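Long-range contact in sortase B (PDB 5JCV), which cleaves the C-terminal sorting signal of surface proteins and attaches them covalently to the cell wall through a thioester intermediate: residues Tyr57-Ile69 against Tyr124-Tyr138. Sequence-based numbering, arbitrary orientation. Where two conformers were deposited one is given.
Sequences YRNTNEFLDKNTI and YIETEFPETTDFEDY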
ATOM      1  N   TYR A  57      13.068   6.073   7.692  1.00 55.23           N
ATOM      2  CA  TYR A  57      12.515   5.019   8.543  1.00 55.24           C
ATOM      3  C   TYR A  57      11.678   5.538   9.702  1.00 57.69           C
ATOM      4  O   TYR A  57      10.850   4.797  10.254  1.00 60.14           O
ATOM      5  CB  TYR A  57      13.630   4.161   9.118  1.00 58.66           C
ATOM      6  CG  TYR A  57      14.335   4.765  10.350  1.00 61.22           C
ATOM      7  CD1 TYR A  57      13.860   4.547  11.670  1.00 63.76           C
ATOM      8  CD2 TYR A  57      15.511   5.496  10.200  1.00 62.01           C
ATOM      9  CE1 TYR A  57      14.554   5.075  12.773  1.00 62.35           C
ATOM     10  CE2 TYR A  57      16.192   6.012  11.282  1.00 60.25           C
ATOM     11  CZ  TYR A  57      15.720   5.814  12.562  1.00 63.81           C
ATOM     12  OH  TYR A  57      16.461   6.382  13.596  1.00 60.87           O
ATOM     13  N   ARG A  58      11.912   6.780  10.109  1.00 57.08           N
ATOM     14  CA  ARG A  58      11.089   7.396  11.151  1.00 58.74           C
ATOM     15  C   ARG A  58       9.669   7.791  10.718  1.00 58.93           C
ATOM     16  O   ARG A  58       8.865   8.125  11.572  1.00 59.05           O
ATOM     17  CB  ARG A  58      11.792   8.639  11.698  1.00 59.52           C
ATOM     18  CG  ARG A  58      13.108   8.350  12.416  1.00 62.97           C
ATOM     19  CD  ARG A  58      13.860   9.648  12.717  1.00 65.52           C
ATOM     20  NE  ARG A  58      14.270  10.308  11.466  1.00 66.26           N
ATOM     21  CZ  ARG A  58      14.620  11.592  11.330  1.00 64.87           C
ATOM     22  NH1 ARG A  58      14.622  12.425  12.354  1.00 61.66           N
ATOM     23  NH2 ARG A  58      14.967  12.061  10.128  1.00 64.68           N
ATOM     24  N   ASN A  59       9.366   7.803   9.419  1.00 55.73           N
ATOM     25  CA  ASN A  59       8.059   8.290   8.945  1.00 59.17           C
ATOM     26  C   ASN A  59       7.177   7.121   8.630  1.00 63.71           C
ATOM     27  O   ASN A  59       7.353   6.470   7.585  1.00 66.38           O
ATOM     28  CB  ASN A  59       8.159   9.149   7.686  1.00 55.53           C
ATOM     29  CG  ASN A  59       9.043  10.360   7.869  1.00 57.25           C
ATOM     30  OD1 ASN A  59       9.902  10.605   7.051  1.00 60.40           O
ATOM     31  ND2 ASN A  59       8.820  11.132   8.912  1.00 60.74           N
ATOM     32  N   THR A  60       6.243   6.862   9.545  1.00 67.99           N
ATOM     33  CA  THR A  60       5.331   5.702   9.486  1.00 69.00           C
ATOM     34  C   THR A  60       3.866   6.072   9.692  1.00 66.00           C
ATOM     35  O   THR A  60       3.066   5.207   9.862  1.00 66.19           O
ATOM     36  CB  THR A  60       5.716   4.706  10.560  1.00 68.67           C
ATOM     37  OG1 THR A  60       5.789   5.419  11.799  1.00 71.72           O
ATOM     38  CG2 THR A  60       7.095   4.115  10.245  1.00 67.76           C
ATOM     39  N   ASN A  61       3.539   7.358   9.608  1.00 67.94           N
ATOM     40  CA  ASN A  61       2.198   7.852   9.737  1.00 66.40           C
ATOM     41  C   ASN A  61       1.965   9.130   8.937  1.00 63.48           C
ATOM     42  O   ASN A  61       2.178  10.241   9.428  1.00 60.43           O
ATOM     43  CB  ASN A  61       1.909   8.117  11.220  1.00 68.42           C
ATOM     44  CG  ASN A  61       0.488   8.583  11.475  1.00 71.33           C
ATOM     45  OD1 ASN A  61      -0.274   9.019  10.557  1.00 66.37           O
ATOM     46  ND2 ASN A  61       0.107   8.498  12.746  1.00 77.97           N
ATOM     47  N   GLU A  62       1.509   8.935   7.711  1.00 69.14           N
ATOM     48  CA  GLU A  62       1.026   9.995   6.800  1.00 73.83           C
ATOM     49  C   GLU A  62       0.227  11.144   7.500  1.00 78.10           C
ATOM     50  O   GLU A  62       0.445  12.341   7.239  1.00 69.48           O
ATOM     51  CB  GLU A  62       0.069   9.295   5.846  1.00 79.45           C
ATOM     52  CG  GLU A  62       0.169   9.557   4.364  1.00 86.74           C
ATOM     53  CD  GLU A  62      -0.575   8.460   3.598  1.00 85.66           C
ATOM     54  OE1 GLU A  62      -0.328   7.268   3.883  1.00 85.56           O
ATOM     55  OE2 GLU A  62      -1.416   8.758   2.736  1.00 84.59           O
ATOM     56  N   PHE A  63      -0.709  10.774   8.389  1.00 77.21           N
ATOM     57  CA  PHE A  63      -1.706  11.749   8.866  1.00 78.08           C
ATOM     58  C   PHE A  63      -1.179  12.640   9.957  1.00 73.96           C
ATOM     59  O   PHE A  63      -1.684  13.763  10.152  1.00 67.91           O
ATOM     60  CB  PHE A  63      -2.976  11.079   9.377  1.00 86.67           C
ATOM     61  CG  PHE A  63      -3.285   9.794   8.701  1.00 94.26           C
ATOM     62  CD1 PHE A  63      -3.597   9.775   7.343  1.00 92.10           C
ATOM     63  CD2 PHE A  63      -3.255   8.590   9.426  1.00103.41           C
ATOM     64  CE1 PHE A  63      -3.866   8.580   6.705  1.00 97.63           C
ATOM     65  CE2 PHE A  63      -3.530   7.388   8.795  1.00109.88           C
ATOM     66  CZ  PHE A  63      -3.835   7.384   7.429  1.00106.66           C
ATOM     67  N   LEU A  64      -0.198  12.134  10.691  1.00 69.16           N
ATOM     68  CA  LEU A  64       0.327  12.862  11.829  1.00 72.37           C
ATOM     69  C   LEU A  64       1.753  13.350  11.609  1.00 68.66           C
ATOM     70  O   LEU A  64       2.132  14.370  12.191  1.00 73.10           O
ATOM     71  CB  LEU A  64       0.233  12.016  13.125  1.00 73.60           C
ATOM     72  CG  LEU A  64      -1.118  11.987  13.896  1.00 77.69           C
ATOM     73  CD1 LEU A  64      -2.249  11.501  13.022  1.00 77.08           C
ATOM     74  CD2 LEU A  64      -1.033  11.116  15.143  1.00 79.64           C
ATOM     75  N   ASP A  65       2.562  12.625  10.831  1.00 66.16           N
ATOM     76  CA  ASP A  65       3.969  13.065  10.576  1.00 60.89           C
ATOM     77  C   ASP A  65       3.938  14.445   9.990  1.00 59.67           C
ATOM     78  O   ASP A  65       3.330  14.655   8.906  1.00 57.80           O
ATOM     79  CB  ASP A  65       4.659  12.142   9.596  1.00 60.66           C
ATOM     80  CG  ASP A  65       4.973  10.806  10.193  1.00 60.75           C
ATOM     81  OD1 ASP A  65       4.898  10.714  11.417  1.00 62.12           O
ATOM     82  OD2 ASP A  65       5.232   9.836   9.442  1.00 62.59           O
ATOM     83  N   LYS A  66       4.539  15.399  10.700  1.00 56.80           N
ATOM     84  CA  LYS A  66       4.545  16.768  10.215  1.00 58.58           C
ATOM     85  C   LYS A  66       5.495  16.869   9.016  1.00 59.04           C
ATOM     86  O   LYS A  66       5.223  17.622   8.107  1.00 59.25           O
ATOM     87  CB  LYS A  66       4.895  17.793  11.319  1.00 59.67           C
ATOM     88  CG  LYS A  66       3.745  18.156  12.312  1.00 62.27           C
ATOM     89  CD  LYS A  66       2.584  18.984  11.672  1.00 63.83           C
ATOM     90  CE  LYS A  66       1.811  19.812  12.723  1.00 65.60           C
ATOM     91  NZ  LYS A  66       0.761  20.710  12.159  1.00 67.66           N
ATOM     92  N   ASN A  67       6.563  16.065   8.995  1.00 58.12           N
ATOM     93  CA  ASN A  67       7.627  16.156   7.976  1.00 53.43           C
ATOM     94  C   ASN A  67       8.098  14.772   7.565  1.00 53.23           C
ATOM     95  O   ASN A  67       8.802  14.098   8.302  1.00 57.43           O
ATOM     96  CB  ASN A  67       8.803  17.001   8.479  1.00 52.25           C
ATOM     97  CG  ASN A  67       9.973  17.139   7.447  1.00 54.40           C
ATOM     98  OD1 ASN A  67      11.158  17.340   7.821  1.00 61.01           O
ATOM     99  ND2 ASN A  67       9.662  17.024   6.180  1.00 51.85           N
ATOM    100  N   THR A  68       7.681  14.373   6.381  1.00 51.27           N
ATOM    101  CA  THR A  68       8.010  13.109   5.796  1.00 53.19           C
ATOM    102  C   THR A  68       9.184  13.347   4.820  1.00 52.91           C
ATOM    103  O   THR A  68       9.097  14.214   3.912  1.00 52.74           O
ATOM    104  CB  THR A  68       6.784  12.613   4.995  1.00 58.25           C
ATOM    105  OG1 THR A  68       5.619  12.528   5.854  1.00 59.94           O
ATOM    106  CG2 THR A  68       7.048  11.288   4.350  1.00 59.78           C
ATOM    107  N   ILE A  69      10.260  12.573   4.977  1.00 47.79           N
ATOM    108  CA  ILE A  69      11.485  12.780   4.198  1.00 46.01           C
ATOM    109  C   ILE A  69      11.760  11.601   3.280  1.00 45.08           C
ATOM    110  O   ILE A  69      11.725  10.425   3.694  1.00 44.44           O
ATOM    111  CB  ILE A  69      12.698  13.022   5.117  1.00 47.65           C
ATOM    112  CG1 ILE A  69      12.455  14.232   6.039  1.00 48.06           C
ATOM    113  CG2 ILE A  69      13.984  13.276   4.328  1.00 47.07           C
ATOM    114  CD1 ILE A  69      13.221  14.125   7.333  1.00 49.30           C
ATOM    115  N   TYR A 124      16.749  20.731   8.975  1.00 52.52           N
ATOM    116  CA  TYR A 124      15.605  20.283   8.195  1.00 50.49           C
ATOM    117  C   TYR A 124      15.224  18.817   8.376  1.00 52.13           C
ATOM    118  O   TYR A 124      14.114  18.427   7.980  1.00 53.42           O
ATOM    119  CB  TYR A 124      15.862  20.533   6.694  1.00 50.72           C
ATOM    120  CG  TYR A 124      16.726  19.504   5.996  1.00 49.01           C
ATOM    121  CD1 TYR A 124      16.149  18.412   5.382  1.00 51.66           C
ATOM    122  CD2 TYR A 124      18.103  19.620   5.949  1.00 51.25           C
ATOM    123  CE1 TYR A 124      16.908  17.474   4.718  1.00 53.94           C
ATOM    124  CE2 TYR A 124      18.882  18.687   5.272  1.00 48.93           C
ATOM    125  CZ  TYR A 124      18.274  17.608   4.668  1.00 50.55           C
ATOM    126  OH  TYR A 124      18.979  16.624   4.000  1.00 48.28           O
ATOM    127  N   ILE A 125      16.110  17.990   8.939  1.00 49.99           N
ATOM    128  CA  ILE A 125      15.777  16.568   9.051  1.00 52.39           C
ATOM    129  C   ILE A 125      14.979  16.231  10.323  1.00 57.62           C
ATOM    130  O   ILE A 125      14.781  15.041  10.620  1.00 55.51           O
ATOM    131  CB  ILE A 125      17.016  15.658   9.014  1.00 53.11           C
ATOM    132  CG1 ILE A 125      17.775  15.690  10.364  1.00 61.35           C
ATOM    133  CG2 ILE A 125      17.882  16.018   7.839  1.00 55.12           C
ATOM    134  CD1 ILE A 125      18.904  14.682  10.499  1.00 63.64           C
ATOM    135  N   GLU A 126      14.580  17.242  11.094  1.00 58.01           N
ATOM    136  CA  GLU A 126      13.724  17.011  12.256  1.00 61.62           C
ATOM    137  C   GLU A 126      12.387  16.428  11.835  1.00 59.49           C
ATOM    138  O   GLU A 126      11.727  16.935  10.893  1.00 57.65           O
ATOM    139  CB  GLU A 126      13.498  18.302  13.006  1.00 69.35           C
ATOM    140  CG  GLU A 126      12.839  18.105  14.350  1.00 85.36           C
ATOM    141  CD  GLU A 126      12.961  19.338  15.210  1.00 96.59           C
ATOM    142  OE1 GLU A 126      13.961  20.075  15.033  1.00103.92           O
ATOM    143  OE2 GLU A 126      12.060  19.565  16.049  1.00104.66           O
ATOM    144  N   THR A 127      12.012  15.333  12.492  1.00 59.14           N
ATOM    145  CA  THR A 127      10.682  14.744  12.333  1.00 61.52           C
ATOM    146  C   THR A 127       9.759  14.837  13.558  1.00 66.54           C
ATOM    147  O   THR A 127       8.572  14.539  13.441  1.00 65.49           O
ATOM    148  CB  THR A 127      10.763  13.274  11.874  1.00 63.75           C
ATOM    149  OG1 THR A 127      11.535  12.497  12.802  1.00 62.60           O
ATOM    150  CG2 THR A 127      11.406  13.207  10.498  1.00 66.10           C
ATOM    151  N   GLU A 128      10.273  15.270  14.703  1.00 69.69           N
ATOM    152  CA  GLU A 128       9.523  15.250  15.953  1.00 77.14           C
ATOM    153  C   GLU A 128       9.314  16.678  16.441  1.00 76.52           C
ATOM    154  O   GLU A 128      10.253  17.459  16.538  1.00 75.41           O
ATOM    155  CB  GLU A 128      10.267  14.406  16.996  1.00 88.49           C
ATOM    156  CG  GLU A 128      10.086  12.898  16.809  1.00 96.25           C
ATOM    157  CD  GLU A 128      11.329  12.082  17.183  1.00107.74           C
ATOM    158  OE1 GLU A 128      11.809  12.200  18.340  1.00108.86           O
ATOM    159  OE2 GLU A 128      11.828  11.311  16.315  1.00109.87           O
ATOM    160  N   PHE A 129       8.058  17.026  16.697  1.00 81.38           N
ATOM    161  CA  PHE A 129       7.686  18.392  17.076  1.00 83.52           C
ATOM    162  C   PHE A 129       6.711  18.337  18.263  1.00 91.84           C
ATOM    163  O   PHE A 129       5.510  18.189  18.034  1.00 81.79           O
ATOM    164  CB  PHE A 129       7.056  19.103  15.871  1.00 76.89           C
ATOM    165  CG  PHE A 129       7.960  19.137  14.671  1.00 72.89           C
ATOM    166  CD1 PHE A 129       8.974  20.091  14.579  1.00 71.48           C
ATOM    167  CD2 PHE A 129       7.847  18.177  13.669  1.00 70.31           C
ATOM    168  CE1 PHE A 129       9.846  20.103  13.500  1.00 66.00           C
ATOM    169  CE2 PHE A 129       8.718  18.186  12.579  1.00 66.93           C
ATOM    170  CZ  PHE A 129       9.714  19.152  12.498  1.00 65.11           C
ATOM    171  N   PRO A 130       7.231  18.420  19.528  1.00 96.47           N
ATOM    172  CA  PRO A 130       6.365  18.285  20.727  1.00105.61           C
ATOM    173  C   PRO A 130       5.047  19.016  20.552  1.00109.60           C
ATOM    174  O   PRO A 130       3.982  18.397  20.623  1.00110.14           O
ATOM    175  CB  PRO A 130       7.196  18.920  21.853  1.00105.72           C
ATOM    176  CG  PRO A 130       8.618  18.792  21.401  1.00105.30           C
ATOM    177  CD  PRO A 130       8.646  18.607  19.898  1.00 96.87           C
ATOM    178  N   GLU A 131       5.147  20.312  20.245  1.00115.33           N
ATOM    179  CA  GLU A 131       3.997  21.196  20.079  1.00112.00           C
ATOM    180  C   GLU A 131       3.776  21.571  18.615  1.00111.84           C
ATOM    181  O   GLU A 131       4.628  21.325  17.741  1.00107.91           O
ATOM    182  CB  GLU A 131       4.228  22.490  20.863  1.00115.00           C
ATOM    183  CG  GLU A 131       5.021  22.327  22.154  1.00120.14           C
ATOM    184  CD  GLU A 131       4.807  23.481  23.113  1.00120.34           C
ATOM    185  OE1 GLU A 131       3.636  23.850  23.339  1.00108.35           O
ATOM    186  OE2 GLU A 131       5.812  24.011  23.635  1.00119.56           O
ATOM    187  N   THR A 132       2.630  22.197  18.369  1.00106.99           N
ATOM    188  CA  THR A 132       2.361  22.859  17.109  1.00104.54           C
ATOM    189  C   THR A 132       3.250  24.104  16.943  1.00112.32           C
ATOM    190  O   THR A 132       3.575  24.501  15.816  1.00109.55           O
ATOM    191  CB  THR A 132       0.882  23.241  17.029  1.00104.24           C
ATOM    192  OG1 THR A 132       0.103  22.046  17.118  1.00105.49           O
ATOM    193  CG2 THR A 132       0.545  23.974  15.724  1.00103.20           C
ATOM    194  N   THR A 133       3.657  24.703  18.062  1.00114.77           N
ATOM    195  CA  THR A 133       4.536  25.871  18.041  0.60113.97           C
ATOM    196  C   THR A 133       5.959  25.513  17.589  1.00115.31           C
ATOM    197  O   THR A 133       6.675  26.360  17.055  1.00117.42           O
ATOM    198  CB  THR A 133       4.604  26.547  19.428  0.60115.01           C
ATOM    199  OG1 THR A 133       5.128  25.625  20.395  0.60117.14           O
ATOM    200  CG2 THR A 133       3.215  27.030  19.868  0.60115.18           C
ATOM    201  N   ASP A 134       6.375  24.262  17.809  1.00109.08           N
ATOM    202  CA  ASP A 134       7.717  23.822  17.402  1.00105.61           C
ATOM    203  C   ASP A 134       7.825  23.694  15.881  1.00 95.87           C
ATOM    204  O   ASP A 134       8.838  24.029  15.299  1.00 82.20           O
ATOM    205  CB  ASP A 134       8.093  22.505  18.078  1.00110.28           C
ATOM    206  CG  ASP A 134       8.148  22.627  19.594  1.00120.50           C
ATOM    207  OD1 ASP A 134       8.409  23.737  20.110  1.00118.36           O
ATOM    208  OD2 ASP A 134       7.913  21.609  20.274  1.00133.87           O
ATOM    209  N   PHE A 135       6.750  23.239  15.249  1.00 89.63           N
ATOM    210  CA  PHE A 135       6.707  23.139  13.814  1.00 82.42           C
ATOM    211  C   PHE A 135       6.647  24.498  13.113  1.00 85.04           C
ATOM    212  O   PHE A 135       7.094  24.632  11.968  1.00 78.10           O
ATOM    213  CB  PHE A 135       5.534  22.280  13.409  1.00 75.38           C
ATOM    214  CG  PHE A 135       5.581  21.848  11.988  1.00 77.70           C
ATOM    215  CD1 PHE A 135       6.708  21.188  11.492  1.00 75.40           C
ATOM    216  CD2 PHE A 135       4.509  22.105  11.126  1.00 75.28           C
ATOM    217  CE1 PHE A 135       6.759  20.796  10.182  1.00 73.19           C
ATOM    218  CE2 PHE A 135       4.555  21.706   9.809  1.00 74.30           C
ATOM    219  CZ  PHE A 135       5.678  21.041   9.338  1.00 73.78           C
ATOM    220  N   GLU A 136       6.110  25.509  13.794  1.00 84.96           N
ATOM    221  CA  GLU A 136       6.088  26.858  13.232  1.00 88.51           C
ATOM    222  C   GLU A 136       7.467  27.520  13.305  1.00 83.78           C
ATOM    223  O   GLU A 136       7.806  28.316  12.416  1.00 82.74           O
ATOM    224  CB  GLU A 136       4.988  27.715  13.899  1.00 97.93           C
ATOM    225  CG  GLU A 136       4.987  29.220  13.577  1.00104.60           C
ATOM    226  CD  GLU A 136       4.845  29.592  12.093  1.00108.28           C
ATOM    227  OE1 GLU A 136       4.512  28.742  11.225  1.00107.93           O
ATOM    228  OE2 GLU A 136       5.063  30.787  11.794  1.00110.84           O
ATOM    229  N   ASP A 137       8.250  27.187  14.340  1.00 82.91           N
ATOM    230  CA  ASP A 137       9.657  27.618  14.447  1.00 81.79           C
ATOM    231  C   ASP A 137      10.477  26.959  13.321  1.00 80.72           C
ATOM    232  O   ASP A 137      11.305  27.615  12.677  1.00 84.06           O
ATOM    233  CB  ASP A 137      10.306  27.214  15.791  1.00 84.18           C
ATOM    234  CG  ASP A 137       9.479  27.602  17.018  1.00 88.50           C
ATOM    235  OD1 ASP A 137       8.694  28.569  16.980  1.00 88.00           O
ATOM    236  OD2 ASP A 137       9.628  26.921  18.052  1.00 90.86           O
ATOM    237  N   TYR A 138      10.251  25.657  13.122  1.00 72.94           N
ATOM    238  CA  TYR A 138      10.849  24.901  12.022  1.00 70.28           C
ATOM    239  C   TYR A 138      10.565  25.563  10.664  1.00 69.13           C
ATOM    240  O   TYR A 138      11.482  25.792   9.866  1.00 71.03           O
ATOM    241  CB  TYR A 138      10.377  23.444  12.060  1.00 65.82           C
ATOM    242  CG  TYR A 138      10.891  22.585  10.937  1.00 64.47           C
ATOM    243  CD1 TYR A 138      11.993  21.767  11.094  1.00 62.03           C
ATOM    244  CD2 TYR A 138      10.261  22.584   9.718  1.00 64.19           C
ATOM    245  CE1 TYR A 138      12.458  20.984  10.050  1.00 63.22           C
ATOM    246  CE2 TYR A 138      10.702  21.805   8.679  1.00 59.63           C
ATOM    247  CZ  TYR A 138      11.806  21.016   8.825  1.00 62.76           C
ATOM    248  OH  TYR A 138      12.218  20.261   7.733  1.00 54.79           O
TER
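In the sortase beta-barrel domain, helix 132-145, in the long connection between strands 107-118 and 160-165 that is characteristic of class B sortases, and the loop leading into it pack beside the start of strand 67-72, where K66 and F135 meet. K66 lies over one face of the F135 ring: its CB sits 3.8 Å from the ring centroid, 14° off the normal, a CH-pi contact. A bend at chi2 (-69°) carries CD back over the same ring, 3.7 Å from F135 CD2. Lysine suits this place because its methylenes cover the aromatic face while NZ travels on to the backbone oxygens of G156 and D158. F129 adds a second ring, its CD2 3.8 Å from K66 CB, and F135 CD1 rests over the centre of the F129 face.

Farther along, arginine suits R58's place because NH1 and NH2 can share one acceptor, I125 O, end-on through bent bonds of 3.1 and 3.0 Å in its carbonyl plane, leaving NE for a salt bridge to D56, which probably helps fix the guanidinium. T127 CG2 covers one guanidinium face; threonine suits this place because its short beta-branch turns a methyl to the other segment, 3.8 Å from I69 CD1 and 3.5 Å from N67 O.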